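Long-range contacts in telomeric DNA-binding factor trf1 (Schizosaccharomyces pombe, PDB 6K5S), which probably binds telomeric DNA and belongs to the telomere repeat binding factor family, this part of it being an all-helical domain: residues I120-G125 / T176-Q181; V112-E117 / L164-A169; P11-L16 / S80-A85. All coordinates share one frame; numbering follows the deposited sequence.

All three contacts belong to the helical domain of a telomere repeat binding factor (TRF) protein, which has no strands. Contact 3 closes first along the chain, joining helix 10-24 to helix 76-94. Contacts 1 and 2 follow with alternating segments: contact 2 sets the C-terminal end of helix 102-113 and the loop after it against that of helix 159-166, and contact 1 brings the starts of helices 122-141 and 177-195 together. Their centres lie about 12 Å apart, and Glu-179 forms a salt bridge with Arg-167. The centre of contact 3 is about 21 Å from that of contact 2 and about 27 Å from that of contact 1. Contacts 1 and 2 thus form one continuous junction of helix ends, tied by the Arg-83 to Asp-116 salt bridge to helix 76-94, which meets the N-terminal helix 10-24.

Contact 1. Residues I120-G125 / T176-Q181; sequences ILTNQG and TYVEKQ
Ile-120 and Thr-122 meet Val-178 where two helices begin side by side, helix 122-141 just after its N-cap residue Leu-121 and helix 177-195 behind a capping box formed by Thr-176 and Glu-179. Val-178 is the wedge. With CG1 anti to its backbone N (chi1 167°), the side chain sends that methyl against the Ile-120 carbonyl, CG1 to O 3.2 Å, and on to the Leu-121 carbonyl carbon. The other methyl reaches helix 122-141: Val-178 CG2 lies 3.5 Å from Thr-122 CG2, the two side chains crossing at about a right angle.

In the capping box, Glu-179 N donates to Thr-176 OG1 over 3.1 Å. The return bond, from Thr-176 N to Glu-179 OE1 at 2.9 Å, is nearly straight (175°) but meets the oxygen from above the carboxylate plane. On the facing turn Leu-121 N donates to Gln-124 OE1, again from above the carbonyl plane, while the other end of that amide reaches Tyr-218.

No direct hydrogen bond joins the two segments; two waters do the work. One donates to Ile-120 O (2.6 Å) and also bonds Thr-176 OG1. The second accepts from Ile-120 N and donates to Glu-179 OE2 over 2.5 Å. The backbone N and O of Ile-120 are thus both tied through water to the capping-box residues of the neighbouring helix. Glu-179, buried and paired through OE1 with Arg-167, is likely to remain charged, its carboxylate serving cap, salt bridge and water together.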
ATOM      1  N   ILE A 120     -17.166 -15.840  23.175  1.00 27.09           N
ATOM      2  CA  ILE A 120     -16.626 -14.731  23.957  1.00 26.42           C
ATOM      3  C   ILE A 120     -15.824 -15.290  25.124  1.00 27.52           C
ATOM      4  O   ILE A 120     -16.318 -16.131  25.881  1.00 28.32           O
ATOM      5  CB  ILE A 120     -17.742 -13.811  24.459  1.00 22.84           C
ATOM      6  CG1 ILE A 120     -18.569 -13.285  23.287  1.00 25.93           C
ATOM      7  CG2 ILE A 120     -17.130 -12.646  25.233  1.00 25.47           C
ATOM      8  CD1 ILE A 120     -17.842 -12.264  22.503  1.00 23.34           C
ATOM      9  N   LEU A 121     -14.595 -14.809  25.283  1.00 23.07           N
ATOM     10  CA  LEU A 121     -13.685 -15.272  26.318  1.00 23.25           C
ATOM     11  C   LEU A 121     -13.566 -14.248  27.444  1.00 25.82           C
ATOM     12  O   LEU A 121     -13.821 -13.054  27.258  1.00 20.51           O
ATOM     13  CB  LEU A 121     -12.311 -15.559  25.713  1.00 24.77           C
ATOM     14  CG  LEU A 121     -12.438 -16.564  24.565  1.00 29.73           C
ATOM     15  CD1 LEU A 121     -11.084 -16.879  23.949  1.00 33.37           C
ATOM     16  CD2 LEU A 121     -13.118 -17.833  25.075  1.00 33.00           C
ATOM     17  N   THR A 122     -13.145 -14.734  28.620  1.00 22.33           N
ATOM     18  CA  THR A 122     -13.127 -13.903  29.823  1.00 21.90           C
ATOM     19  C   THR A 122     -12.241 -12.674  29.661  1.00 22.04           C
ATOM     20  O   THR A 122     -12.611 -11.581  30.097  1.00 22.62           O
ATOM     21  CB  THR A 122     -12.664 -14.725  31.035  1.00 26.72           C
ATOM     22  OG1 THR A 122     -11.647 -15.641  30.620  1.00 33.63           O
ATOM     23  CG2 THR A 122     -13.824 -15.508  31.628  1.00 21.62           C
ATOM     24  N   ASN A 123     -11.061 -12.828  29.054  1.00 17.79           N
ATOM     25  CA  ASN A 123     -10.183 -11.675  28.892  1.00 21.84           C
ATOM     26  C   ASN A 123     -10.731 -10.660  27.894  1.00 21.71           C
ATOM     27  O   ASN A 123     -10.453  -9.464  28.029  1.00 19.07           O
ATOM     28  CB  ASN A 123      -8.794 -12.125  28.471  1.00 18.88           C
ATOM     29  CG  ASN A 123      -8.056 -12.811  29.602  1.00 31.09           C
ATOM     30  OD1 ASN A 123      -7.764 -12.196  30.627  1.00 35.40           O
ATOM     31  ND2 ASN A 123      -7.777 -14.099  29.433  1.00 36.45           N
ATOM     32  N   GLN A 124     -11.465 -11.115  26.872  1.00 19.25           N
ATOM     33  CA  GLN A 124     -12.191 -10.188  26.007  1.00 19.32           C
ATOM     34  C   GLN A 124     -13.214  -9.399  26.807  1.00 16.74           C
ATOM     35  O   GLN A 124     -13.368  -8.187  26.615  1.00 15.39           O
ATOM     36  CB  GLN A 124     -12.896 -10.950  24.886  1.00 19.22           C
ATOM     37  CG  GLN A 124     -11.968 -11.611  23.887  1.00 20.17           C
ATOM     38  CD  GLN A 124     -12.707 -12.571  22.970  1.00 21.60           C
ATOM     39  OE1 GLN A 124     -13.797 -13.052  23.293  1.00 23.59           O
ATOM     40  NE2 GLN A 124     -12.128 -12.841  21.819  1.00 22.50           N
ATOM     41  N   GLY A 125     -13.944 -10.090  27.689  1.00 16.37           N
ATOM     42  CA  GLY A 125     -14.928  -9.430  28.524  1.00 18.20           C
ATOM     43  C   GLY A 125     -14.312  -8.376  29.419  1.00 18.25           C
ATOM     44  O   GLY A 125     -14.846  -7.269  29.551  1.00 16.80           O
ATOM     45  N   THR A 176     -23.808 -18.142  27.950  1.00 30.38           N
ATOM     46  CA  THR A 176     -22.653 -18.896  28.416  1.00 30.22           C
ATOM     47  C   THR A 176     -22.182 -18.363  29.766  1.00 32.16           C
ATOM     48  O   THR A 176     -22.594 -17.295  30.223  1.00 30.08           O
ATOM     49  CB  THR A 176     -21.506 -18.845  27.397  1.00 30.49           C
ATOM     50  OG1 THR A 176     -20.862 -17.565  27.456  1.00 27.29           O
ATOM     51  CG2 THR A 176     -22.023 -19.088  25.990  1.00 29.33           C
ATOM     52  N   TYR A 177     -21.306 -19.133  30.418  1.00 31.25           N
ATOM     53  CA  TYR A 177     -20.804 -18.724  31.724  1.00 34.84           C
ATOM     54  C   TYR A 177     -20.026 -17.417  31.621  1.00 29.62           C
ATOM     55  O   TYR A 177     -20.249 -16.488  32.405  1.00 30.19           O
ATOM     56  CB  TYR A 177     -19.938 -19.836  32.325  1.00 37.55           C
ATOM     57  CG  TYR A 177     -19.246 -19.469  33.629  1.00 39.16           C
ATOM     58  CD1 TYR A 177     -19.923 -19.536  34.846  1.00 40.90           C
ATOM     59  CD2 TYR A 177     -17.907 -19.078  33.645  1.00 39.58           C
ATOM     60  CE1 TYR A 177     -19.289 -19.215  36.038  1.00 39.65           C
ATOM     61  CE2 TYR A 177     -17.267 -18.752  34.831  1.00 38.91           C
ATOM     62  CZ  TYR A 177     -17.963 -18.823  36.022  1.00 39.19           C
ATOM     63  OH  TYR A 177     -17.329 -18.499  37.201  1.00 47.55           O
ATOM     64  N   VAL A 178     -19.123 -17.320  30.642  1.00 28.67           N
ATOM     65  CA  VAL A 178     -18.358 -16.089  30.437  1.00 29.28           C
ATOM     66  C   VAL A 178     -19.297 -14.915  30.190  1.00 24.83           C
ATOM     67  O   VAL A 178     -19.133 -13.832  30.765  1.00 24.11           O
ATOM     68  CB  VAL A 178     -17.363 -16.269  29.277  1.00 27.96           C
ATOM     69  CG1 VAL A 178     -16.800 -14.930  28.833  1.00 25.77           C
ATOM     70  CG2 VAL A 178     -16.243 -17.212  29.688  1.00 32.62           C
ATOM     71  N   GLU A 179     -20.308 -15.121  29.344  1.00 26.69           N
ATOM     72  CA  GLU A 179     -21.243 -14.046  29.026  1.00 25.64           C
ATOM     73  C   GLU A 179     -21.942 -13.526  30.281  1.00 28.38           C
ATOM     74  O   GLU A 179     -22.016 -12.308  30.507  1.00 21.10           O
ATOM     75  CB  GLU A 179     -22.255 -14.531  27.987  1.00 27.08           C
ATOM     76  CG  GLU A 179     -21.740 -14.457  26.541  1.00 27.00           C
ATOM     77  CD  GLU A 179     -22.544 -15.319  25.571  1.00 27.55           C
ATOM     78  OE1 GLU A 179     -23.511 -15.993  26.010  1.00 24.28           O
ATOM     79  OE2 GLU A 179     -22.210 -15.327  24.365  1.00 29.08           O
ATOM     80  N   LYS A 180     -22.443 -14.434  31.126  1.00 27.29           N
ATOM     81  CA  LYS A 180     -23.103 -13.985  32.348  1.00 27.80           C
ATOM     82  C   LYS A 180     -22.119 -13.362  33.326  1.00 24.24           C
ATOM     83  O   LYS A 180     -22.482 -12.425  34.045  1.00 30.49           O
ATOM     84  CB  LYS A 180     -23.870 -15.141  32.996  1.00 26.17           C
ATOM     85  CG  LYS A 180     -24.786 -15.845  32.011  1.00 33.14           C
ATOM     86  CD  LYS A 180     -25.667 -16.919  32.653  1.00 35.95           C
ATOM     87  CE  LYS A 180     -24.971 -18.268  32.646  1.00 34.13           C
ATOM     88  NZ  LYS A 180     -24.051 -18.370  33.817  1.00 40.37           N
ATOM     89  N   GLN A 181     -20.870 -13.831  33.350  1.00 23.76           N
ATOM     90  CA  GLN A 181     -19.862 -13.167  34.175  1.00 29.44           C
ATOM     91  C   GLN A 181     -19.602 -11.740  33.696  1.00 27.12           C
ATOM     92  O   GLN A 181     -19.425 -10.819  34.510  1.00 25.24           O
ATOM     93  CB  GLN A 181     -18.566 -13.972  34.175  1.00 30.71           C
ATOM     94  CG  GLN A 181     -18.577 -15.150  35.121  1.00 34.37           C
ATOM     95  CD  GLN A 181     -18.928 -14.730  36.528  1.00 39.88           C
ATOM     96  OE1 GLN A 181     -18.318 -13.810  37.079  1.00 41.64           O
ATOM     97  NE2 GLN A 181     -19.923 -15.390  37.116  1.00 40.20           N
TER
HETATM   98  O   HOH W   1     -18.652 -17.329  25.932  1.00 25.62           O
HETATM   99  O   HOH W   2     -20.225 -16.545  23.420  1.00 29.63           O

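Contact 2. Residues V112-E117 / L164-A169; sequences VFAPDE and LIRRNA
The polar link between the segments is made by Arg-166, whose NH2 donates to Ala-114 O over 2.8 Å at 159°. The oxygen lies almost in the guanidinium plane, at its edge, whereas the donor is tilted 27° from the carbonyl plane. A water completes a second route between the same residues, donating to Ala-114 O and accepting from Arg-166 NE, so this carbonyl receives two bonds. A bend at chi3 (-105°) turns the guanidinium toward the loop, and NH2 has a further acceptor in Ser-118 O.

Both segments are places where a helix stops. The helix that runs to about Arg-166 is closed by a Schellman motif with Asn-168, at positive phi, as the C-prime residue: Ala-169 N bonds Leu-164 O and Asn-168 N bonds Ile-165 O. Helix 102-113 gives way at Ala-114 to the loop carrying Glu-117.

The remaining contacts are by van der Waals touch. Ala-114 CB sits 3.3 Å from Arg-166 NH2, and Glu-117 CA covers one face of the guanidinium. Glu-117, extended beyond CG, then runs along the turn, its CG 3.2 Å from Arg-166 O and its CB 3.9 Å from Arg-167 CA.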
ATOM      1  N   VAL A 112     -14.634  -6.616  16.381  1.00 10.00           N
ATOM      2  CA  VAL A 112     -13.192  -6.523  16.179  1.00 12.46           C
ATOM      3  C   VAL A 112     -12.465  -7.648  16.912  1.00 14.08           C
ATOM      4  O   VAL A 112     -11.544  -8.264  16.372  1.00 11.58           O
ATOM      5  CB  VAL A 112     -12.715  -5.126  16.638  1.00 12.59           C
ATOM      6  CG1 VAL A 112     -11.191  -5.046  16.675  1.00 14.68           C
ATOM      7  CG2 VAL A 112     -13.287  -4.056  15.724  1.00 12.00           C
ATOM      8  N   PHE A 113     -12.880  -7.961  18.145  1.00 12.75           N
ATOM      9  CA  PHE A 113     -12.135  -8.911  18.964  1.00 12.60           C
ATOM     10  C   PHE A 113     -12.759 -10.295  19.012  1.00 15.67           C
ATOM     11  O   PHE A 113     -12.051 -11.254  19.329  1.00 15.22           O
ATOM     12  CB  PHE A 113     -11.990  -8.375  20.397  1.00 16.76           C
ATOM     13  CG  PHE A 113     -11.062  -7.200  20.504  1.00 17.01           C
ATOM     14  CD1 PHE A 113     -11.526  -5.924  20.276  1.00 14.27           C
ATOM     15  CD2 PHE A 113      -9.720  -7.380  20.817  1.00 18.79           C
ATOM     16  CE1 PHE A 113     -10.674  -4.830  20.370  1.00 16.95           C
ATOM     17  CE2 PHE A 113      -8.856  -6.300  20.910  1.00 21.07           C
ATOM     18  CZ  PHE A 113      -9.331  -5.018  20.677  1.00 19.35           C
ATOM     19  N   ALA A 114     -14.049 -10.421  18.702  1.00 13.43           N
ATOM     20  CA  ALA A 114     -14.741 -11.713  18.652  1.00 18.18           C
ATOM     21  C   ALA A 114     -15.570 -11.810  17.368  1.00 14.38           C
ATOM     22  O   ALA A 114     -16.801 -11.917  17.396  1.00 14.05           O
ATOM     23  CB  ALA A 114     -15.613 -11.899  19.889  1.00 14.15           C
ATOM     24  N   PRO A 115     -14.923 -11.741  16.218  1.00 16.21           N
ATOM     25  CA  PRO A 115     -15.671 -11.740  14.958  1.00 21.21           C
ATOM     26  C   PRO A 115     -16.204 -13.129  14.645  1.00 22.12           C
ATOM     27  O   PRO A 115     -15.749 -14.137  15.190  1.00 18.31           O
ATOM     28  CB  PRO A 115     -14.628 -11.294  13.929  1.00 18.60           C
ATOM     29  CG  PRO A 115     -13.336 -11.764  14.513  1.00 20.02           C
ATOM     30  CD  PRO A 115     -13.465 -11.705  16.007  1.00 14.92           C
ATOM     31  N   ASP A 116     -17.231 -13.157  13.791  1.00 23.44           N
ATOM     32  CA  ASP A 116     -17.744 -14.398  13.204  1.00 23.56           C
ATOM     33  C   ASP A 116     -18.367 -15.326  14.251  1.00 23.20           C
ATOM     34  O   ASP A 116     -18.210 -16.548  14.188  1.00 18.37           O
ATOM     35  CB  ASP A 116     -16.647 -15.125  12.421  1.00 25.17           C
ATOM     36  CG  ASP A 116     -15.998 -14.243  11.373  1.00 27.97           C
ATOM     37  OD1 ASP A 116     -16.715 -13.430  10.755  1.00 30.28           O
ATOM     38  OD2 ASP A 116     -14.765 -14.357  11.171  1.00 34.01           O
ATOM     39  N   GLU A 117     -19.097 -14.747  15.203  1.00 20.87           N
ATOM     40  CA  GLU A 117     -19.847 -15.475  16.228  1.00 21.23           C
ATOM     41  C   GLU A 117     -18.974 -16.398  17.057  1.00 21.83           C
ATOM     42  O   GLU A 117     -19.463 -17.363  17.641  1.00 24.66           O
ATOM     43  CB  GLU A 117     -21.019 -16.240  15.608  1.00 19.00           C
ATOM     44  CG  GLU A 117     -21.795 -15.342  14.681  1.00 23.17           C
ATOM     45  CD  GLU A 117     -22.907 -16.047  13.946  1.00 25.91           C
ATOM     46  OE1 GLU A 117     -23.148 -17.244  14.212  1.00 27.45           O
ATOM     47  OE2 GLU A 117     -23.535 -15.390  13.094  1.00 26.01           O
ATOM     48  N   LEU A 164     -26.831 -12.917  22.744  1.00 26.32           N
ATOM     49  CA  LEU A 164     -27.550 -13.960  22.015  1.00 27.87           C
ATOM     50  C   LEU A 164     -27.648 -13.606  20.537  1.00 27.31           C
ATOM     51  O   LEU A 164     -27.333 -14.427  19.663  1.00 29.33           O
ATOM     52  CB  LEU A 164     -28.941 -14.169  22.632  1.00 25.24           C
ATOM     53  CG  LEU A 164     -28.931 -14.790  24.037  1.00 28.86           C
ATOM     54  CD1 LEU A 164     -30.294 -14.770  24.734  1.00 25.86           C
ATOM     55  CD2 LEU A 164     -28.419 -16.211  23.986  1.00 27.87           C
ATOM     56  N   ILE A 165     -28.053 -12.373  20.244  1.00 25.25           N
ATOM     57  CA  ILE A 165     -28.159 -11.907  18.865  1.00 29.30           C
ATOM     58  C   ILE A 165     -26.847 -12.104  18.115  1.00 28.47           C
ATOM     59  O   ILE A 165     -26.836 -12.576  16.970  1.00 28.32           O
ATOM     60  CB  ILE A 165     -28.615 -10.433  18.843  1.00 29.51           C
ATOM     61  CG1 ILE A 165     -30.092 -10.334  19.233  1.00 31.85           C
ATOM     62  CG2 ILE A 165     -28.376  -9.801  17.486  1.00 31.27           C
ATOM     63  CD1 ILE A 165     -30.912 -11.503  18.759  1.00 34.98           C
ATOM     64  N   ARG A 166     -25.720 -11.762  18.742  1.00 27.48           N
ATOM     65  CA  ARG A 166     -24.482 -11.741  17.972  1.00 25.20           C
ATOM     66  C   ARG A 166     -24.012 -13.132  17.578  1.00 26.58           C
ATOM     67  O   ARG A 166     -23.156 -13.244  16.699  1.00 27.59           O
ATOM     68  CB  ARG A 166     -23.368 -11.024  18.732  1.00 24.92           C
ATOM     69  CG  ARG A 166     -22.590 -11.933  19.647  1.00 26.19           C
ATOM     70  CD  ARG A 166     -21.355 -11.284  20.242  1.00 22.35           C
ATOM     71  NE  ARG A 166     -20.112 -11.745  19.625  1.00 19.99           N
ATOM     72  CZ  ARG A 166     -19.615 -12.973  19.754  1.00 19.74           C
ATOM     73  NH1 ARG A 166     -20.249 -13.889  20.479  1.00 21.58           N
ATOM     74  NH2 ARG A 166     -18.475 -13.287  19.167  1.00 18.66           N
ATOM     75  N   ARG A 167     -24.544 -14.193  18.192  1.00 27.59           N
ATOM     76  CA  ARG A 167     -24.159 -15.543  17.807  1.00 29.43           C
ATOM     77  C   ARG A 167     -25.359 -16.367  17.365  1.00 27.69           C
ATOM     78  O   ARG A 167     -25.322 -17.594  17.451  1.00 27.80           O
ATOM     79  CB  ARG A 167     -23.400 -16.243  18.936  1.00 23.44           C
ATOM     80  CG  ARG A 167     -24.161 -16.412  20.247  1.00 26.41           C
ATOM     81  CD  ARG A 167     -23.301 -17.193  21.247  1.00 24.78           C
ATOM     82  NE  ARG A 167     -23.801 -17.112  22.618  1.00 25.79           N
ATOM     83  CZ  ARG A 167     -24.786 -17.867  23.098  1.00 25.67           C
ATOM     84  NH1 ARG A 167     -25.374 -18.752  22.318  1.00 27.67           N
ATOM     85  NH2 ARG A 167     -25.187 -17.739  24.359  1.00 28.53           N
ATOM     86  N   ASN A 168     -26.429 -15.706  16.918  1.00 28.13           N
ATOM     87  CA  ASN A 168     -27.560 -16.364  16.268  1.00 31.51           C
ATOM     88  C   ASN A 168     -28.215 -17.415  17.165  1.00 35.16           C
ATOM     89  O   ASN A 168     -28.579 -18.504  16.711  1.00 31.90           O
ATOM     90  CB  ASN A 168     -27.122 -16.981  14.938  1.00 35.07           C
ATOM     91  CG  ASN A 168     -28.288 -17.259  14.018  1.00 39.85           C
ATOM     92  OD1 ASN A 168     -29.396 -16.749  14.223  1.00 39.22           O
ATOM     93  ND2 ASN A 168     -28.052 -18.088  13.002  1.00 38.06           N
ATOM     94  N   ALA A 169     -28.378 -17.092  18.448  1.00 35.70           N
ATOM     95  CA  ALA A 169     -29.020 -18.018  19.390  1.00 32.11           C
ATOM     96  C   ALA A 169     -30.534 -17.817  19.444  1.00 36.77           C
ATOM     97  O   ALA A 169     -31.014 -16.689  19.582  1.00 37.54           O
ATOM     98  CB  ALA A 169     -28.424 -17.863  20.771  1.00 30.86           C
TER
HETATM   99  O   HOH W   3     -19.120 -10.316  17.398  1.00 16.15           O

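Contact 3. Residues P11-L16 / S80-A85; sequences PTLGNL and STTRRA
No ring or other flat side-chain group lies between Leu-13, Gly-14 and their partners Thr-81, Thr-82 and Ala-85; methyls and backbone do the touching. One flat group nearby is the Arg-83 guanidinium, which carries Ser-80 N over one face, offset toward the rim, and forms a salt bridge with Asp-116.

Leu-13 reaches across because its CG is anti to the backbone N (chi1 -175°). Its CD1 rests 3.9 Å from Ala-85 CB, and its CD2 lies 4.0 Å from Thr-81 CG2, with the methyl of Thr-82 a little farther off. With an alanine here, the loss of both methyls would probably open a gap beside Ala-85 and strip the Thr-81 and Thr-82 methyls of the leucine's contacts. Gly-14 offers bare backbone instead: Thr-81 CG2 comes to 3.5 Å from Gly-14 N, and a CB built on the glycine would itself fall close to the same methyl, leaving little room. The same rotamer points Thr-81 OG1 back along its own helix, where it bonds Ser-77 O, and leaves CG2 toward Gly-14.

The axes of segments 11-16 and 80-85 come within 8.8 Å, with their N-to-C directions 38° apart. Other residues of the same turns face the second subunit: Thr-12 packs on Thr-12, and Leu-16 on Leu-9, of that neighbouring chain. Contact 3 thus joins helix 76-94 to a helix of the subunit interface, consistent with the helical dimers known for TRF homology domains.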
ATOM      1  N   PRO A  11      -3.365  -8.187  -0.314  1.00 10.72           N
ATOM      2  CA  PRO A  11      -1.977  -8.260   0.209  1.00 10.67           C
ATOM      3  C   PRO A  11      -1.466  -6.954   0.814  1.00 10.05           C
ATOM      4  O   PRO A  11      -0.756  -6.988   1.827  1.00  9.03           O
ATOM      5  CB  PRO A  11      -1.177  -8.686  -1.025  1.00 13.19           C
ATOM      6  CG  PRO A  11      -2.153  -9.523  -1.812  1.00 15.17           C
ATOM      7  CD  PRO A  11      -3.464  -8.776  -1.665  1.00 13.87           C
ATOM      8  N   THR A  12      -1.816  -5.807   0.244  1.00  7.82           N
ATOM      9  CA  THR A  12      -1.402  -4.521   0.812  1.00 10.03           C
ATOM     10  C   THR A  12      -2.111  -4.254   2.139  1.00  8.38           C
ATOM     11  O   THR A  12      -1.477  -3.891   3.140  1.00  7.72           O
ATOM     12  CB  THR A  12      -1.701  -3.384  -0.181  1.00  9.36           C
ATOM     13  OG1 THR A  12      -0.836  -3.471  -1.328  1.00 11.15           O
ATOM     14  CG2 THR A  12      -1.522  -2.023   0.491  1.00  8.40           C
ATOM     15  N   LEU A  13      -3.444  -4.409   2.154  1.00  7.84           N
ATOM     16  CA  LEU A  13      -4.199  -4.298   3.390  1.00  8.77           C
ATOM     17  C   LEU A  13      -3.565  -5.151   4.479  1.00  9.19           C
ATOM     18  O   LEU A  13      -3.336  -4.676   5.589  1.00  7.35           O
ATOM     19  CB  LEU A  13      -5.663  -4.721   3.167  1.00  9.24           C
ATOM     20  CG  LEU A  13      -6.557  -4.505   4.400  1.00  9.93           C
ATOM     21  CD1 LEU A  13      -6.607  -3.027   4.778  1.00  7.53           C
ATOM     22  CD2 LEU A  13      -7.986  -5.010   4.137  1.00 10.32           C
ATOM     23  N   GLY A  14      -3.247  -6.408   4.156  1.00  7.94           N
ATOM     24  CA  GLY A  14      -2.648  -7.293   5.143  1.00  8.38           C
ATOM     25  C   GLY A  14      -1.261  -6.856   5.582  1.00  8.57           C
ATOM     26  O   GLY A  14      -0.940  -6.881   6.777  1.00  8.59           O
ATOM     27  N   ASN A  15      -0.412  -6.455   4.628  1.00  7.83           N
ATOM     28  CA  ASN A  15       0.956  -6.076   4.972  1.00  7.59           C
ATOM     29  C   ASN A  15       0.974  -4.829   5.864  1.00  7.64           C
ATOM     30  O   ASN A  15       1.647  -4.790   6.904  1.00  5.75           O
ATOM     31  CB  ASN A  15       1.732  -5.842   3.681  1.00  6.65           C
ATOM     32  CG  ASN A  15       3.182  -5.484   3.910  1.00  7.36           C
ATOM     33  OD1 ASN A  15       3.899  -6.110   4.704  1.00  9.36           O
ATOM     34  ND2 ASN A  15       3.648  -4.516   3.155  1.00  6.72           N
ATOM     35  N   LEU A  16       0.217  -3.812   5.484  1.00  6.71           N
ATOM     36  CA  LEU A  16       0.193  -2.585   6.276  1.00  7.15           C
ATOM     37  C   LEU A  16      -0.415  -2.835   7.644  1.00  7.95           C
ATOM     38  O   LEU A  16       0.032  -2.254   8.636  1.00  6.56           O
ATOM     39  CB  LEU A  16      -0.574  -1.482   5.525  1.00  6.90           C
ATOM     40  CG  LEU A  16       0.019  -1.045   4.175  1.00  7.52           C
ATOM     41  CD1 LEU A  16      -0.926  -0.060   3.435  1.00  8.50           C
ATOM     42  CD2 LEU A  16       1.368  -0.409   4.384  1.00  7.96           C
ATOM     43  N   SER A  80      -9.661 -13.282   6.782  1.00 16.79           N
ATOM     44  CA  SER A  80      -8.586 -13.229   7.771  1.00 16.54           C
ATOM     45  C   SER A  80      -7.858 -11.892   7.711  1.00 13.48           C
ATOM     46  O   SER A  80      -7.465 -11.331   8.747  1.00 12.48           O
ATOM     47  CB  SER A  80      -7.618 -14.383   7.535  1.00 17.47           C
ATOM     48  OG  SER A  80      -6.463 -14.253   8.332  1.00 20.65           O
ATOM     49  N   THR A  81      -7.688 -11.356   6.502  1.00 12.82           N
ATOM     50  CA  THR A  81      -7.029 -10.062   6.339  1.00 13.64           C
ATOM     51  C   THR A  81      -7.891  -8.924   6.862  1.00 10.59           C
ATOM     52  O   THR A  81      -7.375  -7.985   7.470  1.00  8.36           O
ATOM     53  CB  THR A  81      -6.684  -9.817   4.868  1.00 11.09           C
ATOM     54  OG1 THR A  81      -5.762 -10.816   4.442  1.00 11.83           O
ATOM     55  CG2 THR A  81      -6.041  -8.480   4.683  1.00  9.23           C
ATOM     56  N   THR A  82      -9.205  -8.954   6.610  1.00 11.79           N
ATOM     57  CA  THR A  82      -9.995  -7.849   7.139  1.00 11.01           C
ATOM     58  C   THR A  82     -10.061  -7.914   8.658  1.00 11.86           C
ATOM     59  O   THR A  82     -10.112  -6.866   9.318  1.00  9.52           O
ATOM     60  CB  THR A  82     -11.406  -7.804   6.537  1.00 15.27           C
ATOM     61  OG1 THR A  82     -12.086  -9.039   6.767  1.00 13.50           O
ATOM     62  CG2 THR A  82     -11.334  -7.515   5.056  1.00 12.64           C
ATOM     63  N   ARG A  83      -9.998  -9.118   9.233  1.00 10.57           N
ATOM     64  CA  ARG A  83      -9.988  -9.219  10.696  1.00 14.48           C
ATOM     65  C   ARG A  83      -8.728  -8.593  11.284  1.00 12.54           C
ATOM     66  O   ARG A  83      -8.797  -7.852  12.278  1.00  9.32           O
ATOM     67  CB  ARG A  83     -10.118 -10.675  11.143  1.00 14.32           C
ATOM     68  CG  ARG A  83     -11.527 -11.208  11.012  1.00 19.63           C
ATOM     69  CD  ARG A  83     -11.644 -12.576  11.658  1.00 22.81           C
ATOM     70  NE  ARG A  83     -10.669 -13.529  11.154  1.00 27.29           N
ATOM     71  CZ  ARG A  83     -10.976 -14.550  10.358  1.00 24.58           C
ATOM     72  NH1 ARG A  83     -12.231 -14.732   9.978  1.00 29.96           N
ATOM     73  NH2 ARG A  83     -10.031 -15.388   9.953  1.00 26.59           N
ATOM     74  N   ARG A  84      -7.570  -8.892  10.679  1.00 13.20           N
ATOM     75  CA  ARG A  84      -6.317  -8.242  11.047  1.00 10.33           C
ATOM     76  C   ARG A  84      -6.408  -6.736  10.882  1.00 10.93           C
ATOM     77  O   ARG A  84      -5.933  -5.983  11.745  1.00  9.40           O
ATOM     78  CB  ARG A  84      -5.162  -8.791  10.198  1.00 11.15           C
ATOM     79  CG  ARG A  84      -4.852 -10.280  10.420  1.00 21.01           C
ATOM     80  CD  ARG A  84      -3.388 -10.523  10.847  1.00 19.65           C
ATOM     81  NE  ARG A  84      -3.128 -11.950  11.076  1.00 23.96           N
ATOM     82  CZ  ARG A  84      -2.266 -12.674  10.374  1.00 23.11           C
ATOM     83  NH1 ARG A  84      -1.561 -12.110   9.398  1.00 23.30           N
ATOM     84  NH2 ARG A  84      -2.104 -13.967  10.647  1.00 25.19           N
ATOM     85  N   ALA A  85      -6.992  -6.277   9.765  1.00  8.23           N
ATOM     86  CA  ALA A  85      -7.082  -4.846   9.532  1.00  8.69           C
ATOM     87  C   ALA A  85      -7.878  -4.176  10.637  1.00  8.62           C
ATOM     88  O   ALA A  85      -7.483  -3.125  11.149  1.00  6.37           O
ATOM     89  CB  ALA A  85      -7.693  -4.569   8.152  1.00  6.47           C
TER